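Local coordinates for protein glutamate racemase (Francisella tularensis subsp. tularensis, PDB 3OUT) that belongs to the Asp/Glu/hydantoin racemase family of alpha/beta proteins and holds D-glutamic acid in a pocket lined by its loops and helix ends, at residues 39-42 against 43-46; 78-81 against 82-86. All blocks are in the same frame, centred on the assembly; numbering follows the deposited sequence.

Contact 1: 39-42 against 43-46; sequences GDIA and RIPY. With DGL (D-glutamic acid), chain E.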
# COMPACT_ATOMS: atom_id res chain seq x y z
N GLY B 39 -12.09 6.99 3.96
CA GLY B 39 -12.27 6.34 2.67
C GLY B 39 -10.92 6.04 2.05
O GLY B 39 -10.08 6.94 1.90
N ASP B 40 -10.71 4.78 1.68
CA ASP B 40 -9.48 4.32 1.02
C ASP B 40 -9.57 4.56 -0.48
O ASP B 40 -9.49 3.64 -1.30
CB ASP B 40 -9.25 2.84 1.33
CG ASP B 40 -7.91 2.32 0.90
OD1 ASP B 40 -6.99 3.12 0.57
OD2 ASP B 40 -7.78 1.06 0.88
N ILE B 41 -9.72 5.82 -0.83
CA ILE B 41 -9.91 6.27 -2.24
C ILE B 41 -8.77 5.81 -3.18
O ILE B 41 -8.99 5.60 -4.37
CB ILE B 41 -10.16 7.80 -2.32
CG1 ILE B 41 -11.22 8.28 -1.31
CG2 ILE B 41 -10.62 8.20 -3.73
CD1 ILE B 41 -12.57 7.48 -1.31
N ALA B 42 -7.55 5.66 -2.65
CA ALA B 42 -6.41 5.21 -3.46
C ALA B 42 -6.60 3.81 -4.04
O ALA B 42 -6.04 3.52 -5.09
CB ALA B 42 -5.12 5.27 -2.64
N ARG B 43 -7.36 2.95 -3.36
CA ARG B 43 -7.40 1.51 -3.74
C ARG B 43 -8.79 0.98 -4.06
O ARG B 43 -8.94 -0.21 -4.35
CB ARG B 43 -6.70 0.68 -2.64
CG ARG B 43 -5.35 1.20 -2.30
CD ARG B 43 -4.58 0.32 -1.30
NE ARG B 43 -5.20 0.27 0.02
CZ ARG B 43 -4.61 -0.10 1.13
NH1 ARG B 43 -3.34 -0.54 1.13
NH2 ARG B 43 -5.33 -0.11 2.26
N ILE B 44 -9.81 1.85 -4.04
CA ILE B 44 -11.14 1.48 -4.54
C ILE B 44 -11.08 1.13 -6.05
O ILE B 44 -10.24 1.65 -6.81
CB ILE B 44 -12.22 2.54 -4.26
CG1 ILE B 44 -11.88 3.92 -4.85
CG2 ILE B 44 -12.54 2.58 -2.75
CD1 ILE B 44 -13.02 4.98 -4.65
N PRO B 45 -11.98 0.26 -6.50
CA PRO B 45 -13.03 -0.40 -5.74
C PRO B 45 -12.53 -1.60 -4.97
O PRO B 45 -11.58 -2.28 -5.38
CB PRO B 45 -14.01 -0.85 -6.82
CG PRO B 45 -13.11 -1.17 -7.96
CD PRO B 45 -12.02 -0.14 -7.91
N TYR B 46 -13.20 -1.92 -3.86
CA TYR B 46 -12.98 -3.19 -3.19
C TYR B 46 -13.87 -4.30 -3.75
O TYR B 46 -13.58 -5.47 -3.56
CB TYR B 46 -13.29 -3.05 -1.71
CG TYR B 46 -12.27 -2.35 -0.83
CD1 TYR B 46 -11.44 -1.33 -1.31
CD2 TYR B 46 -12.24 -2.61 0.53
CE1 TYR B 46 -10.58 -0.65 -0.45
CE2 TYR B 46 -11.38 -1.94 1.39
CZ TYR B 46 -10.56 -0.95 0.90
OH TYR B 46 -9.77 -0.33 1.83
N DGL E . -17.22 1.30 -2.42
CA DGL E . -17.61 0.06 -3.18
C DGL E . -16.39 -0.61 -3.75
O DGL E . -15.26 -0.31 -3.30
CB DGL E . -18.31 -0.99 -2.32
CG DGL E . -19.52 -0.48 -1.53
CD DGL E . -20.37 -1.57 -0.90
OE1 DGL E . -20.15 -2.77 -1.18
OE2 DGL E . -21.30 -1.20 -0.13
OXT DGL E . -16.52 -1.50 -4.62
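A single carboxylate oxygen, D40 OD2, accepts three bonds from two side chains, R43 and Y46, that reach it from different directions. The residues form a beta turn, D40 to R43, in the loop between strand 35-39 of the parallel sheet and helix 51-67. R43 N closes the turn onto D40 O at 3.0 Å, and I44 N makes a weak second bond to the same carbonyl. The D40 chi1 of -171° sets CG anti to the backbone N and carries the carboxylate across to R43. R43 answers side-on: NE meets the syn lone pair of D40 OD2 at 2.8 Å, while NH2 comes to that oxygen from above the carboxylate plane. Both nitrogens bond OD2, which lies in the guanidinium plane, while the carboxylate plane is turned 74° from it. The other oxygen, D40 OD1, is hydrogen-bonded to T239 OG1, so both oxygens of this buried carboxylate have partners. R43 NH2 also bonds Q60 OE1, and F57 makes a cation-pi contact with the guanidinium. The I41 and I44 side chains lie side by side, pointing the same way, with I41 CG2 4.1 Å from I44 CD1. A cis peptide then leads into P45, and Y46 N bonds D-glutamic acid O at 2.7 Å. K49 of a second subunit bonds the A42 and I44 carbonyls. The Y46 ring, nearly perpendicular to the carboxylate at 87°, presents its edge to D40, and Y46 OH donates to the anti lone pair of D40 OD2 at 2.6 Å.

Contact 2: 78-81 against 82-86; sequences NTIS and AIAKD. With DGL (D-glutamic acid), chain E.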
# COMPACT_ATOMS: atom_id res chain seq x y z
N ASN B 78 -20.70 -2.56 2.40
CA ASN B 78 -21.17 -3.92 2.43
C ASN B 78 -20.07 -4.94 2.12
O ASN B 78 -20.08 -6.06 2.64
CB ASN B 78 -22.30 -4.14 1.42
CG ASN B 78 -23.60 -3.45 1.82
OD1 ASN B 78 -24.51 -4.07 2.42
ND2 ASN B 78 -23.71 -2.17 1.45
N THR B 79 -19.12 -4.55 1.29
CA THR B 79 -18.04 -5.44 0.86
C THR B 79 -17.10 -5.69 2.04
O THR B 79 -16.79 -6.83 2.35
CB THR B 79 -17.26 -4.86 -0.39
OG1 THR B 79 -18.17 -4.63 -1.46
CG2 THR B 79 -16.12 -5.79 -0.78
N ILE B 80 -16.69 -4.64 2.75
CA ILE B 80 -15.90 -4.82 3.99
C ILE B 80 -16.70 -5.59 5.05
O ILE B 80 -16.18 -6.50 5.68
CB ILE B 80 -15.41 -3.46 4.55
CG1 ILE B 80 -14.50 -2.77 3.53
CG2 ILE B 80 -14.65 -3.65 5.90
CD1 ILE B 80 -14.12 -1.29 3.90
N SER B 81 -17.97 -5.24 5.21
CA SER B 81 -18.80 -5.99 6.20
C SER B 81 -18.90 -7.48 5.90
O SER B 81 -18.92 -8.32 6.80
CB SER B 81 -20.21 -5.42 6.21
OG SER B 81 -20.25 -4.04 6.67
N ALA B 82 -19.04 -7.82 4.63
CA ALA B 82 -19.16 -9.19 4.20
C ALA B 82 -17.93 -10.05 4.48
O ALA B 82 -18.02 -11.26 4.79
CB ALA B 82 -19.41 -9.22 2.68
N ILE B 83 -16.76 -9.43 4.31
CA ILE B 83 -15.50 -10.16 4.21
C ILE B 83 -14.55 -9.93 5.37
O ILE B 83 -13.78 -10.85 5.69
CB ILE B 83 -14.82 -9.86 2.84
CG1 ILE B 83 -15.64 -10.53 1.74
CG2 ILE B 83 -13.32 -10.23 2.81
CD1 ILE B 83 -15.48 -9.93 0.32
N ALA B 84 -14.62 -8.76 6.01
CA ALA B 84 -13.64 -8.34 7.02
C ALA B 84 -14.21 -7.89 8.33
O ALA B 84 -13.46 -7.35 9.16
CB ALA B 84 -12.70 -7.22 6.41
N LYS B 85 -15.49 -8.17 8.60
CA LYS B 85 -16.08 -7.72 9.86
C LYS B 85 -15.30 -8.25 11.04
O LYS B 85 -15.05 -7.52 11.98
CB LYS B 85 -17.55 -8.15 9.96
CG LYS B 85 -18.30 -7.60 11.17
CD LYS B 85 -19.77 -8.01 11.14
CE LYS B 85 -20.00 -9.50 11.29
NZ LYS B 85 -21.45 -9.79 11.61
N ASP B 86 -14.94 -9.54 11.03
CA ASP B 86 -14.26 -10.11 12.18
C ASP B 86 -12.85 -9.56 12.37
O ASP B 86 -12.43 -9.35 13.50
CB ASP B 86 -14.23 -11.64 12.07
CG ASP B 86 -15.62 -12.27 12.31
OD1 ASP B 86 -16.57 -11.59 12.77
OD2 ASP B 86 -15.74 -13.48 12.03
N DGL E . -17.22 1.30 -2.42
CA DGL E . -17.61 0.06 -3.18
C DGL E . -16.39 -0.61 -3.75
O DGL E . -15.26 -0.31 -3.30
CB DGL E . -18.31 -0.99 -2.32
CG DGL E . -19.52 -0.48 -1.53
CD DGL E . -20.37 -1.57 -0.90
OE1 DGL E . -20.15 -2.77 -1.18
OE2 DGL E . -21.30 -1.20 -0.13
OXT DGL E . -16.52 -1.50 -4.62
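With chi1 at -70°, N78 has CG beside its own backbone N, and T79, at -57°, holds OG1 beside its N in the same way; this helps the side-chain donor and the peptide N-H of each residue to reach the same ligand oxygen, OE2 for N78 and OE1 for T79. N78 N (2.9 Å) and N78 ND2 (3.0 Å, N-H...O 168°) both bond OE2 of D-glutamic acid. T79 OG1 donates to OE1 at 2.7 Å, with a weak bond from T79 N alongside. T79 OG1 is also tied to T119 and T122, and N78 OD1 to Y128, which steadies both groups. The carboxylate thus sits at the N-terminal turn of helix 78-92, the helix of the beta-alpha-beta unit between strands 72-75 and 97-99, where the helix dipole would probably favour its negative charge. A82 N bonds N78 O at 2.9 Å, binding the first turn to the next. The following step is uneven: I83 N bonds T79 O only weakly and also I80 O, which it meets from above the carbonyl plane. I80 O takes a shorter bond from A84 N as well, at 2.8 Å, and I80 CG2 packs on A84 CB at 4.1 Å, one turn apart on the side that helix 51-67 covers.

Contacts 1 and 2 flank the D-glutamic acid pocket, their centres about 14 Å apart, and divide the ligand between them: 43-46 supplies a backbone N-H to the carboxylate beside the ligand's CA, whereas 78-81 takes the carboxylate at the far end of its chain. S15, G47 and T187 add further hydrogen bonds to the ligand. The two contacts also touch directly. Y46 CD2 lies 3.8 Å from I80 CG1, and Y46 O is 3.8 Å from T79 CG2, so the loop of contact 1 rests on the first turn of the contact 2 helix. Along the chain they come in series, 39-46 closing before 78-86 opens.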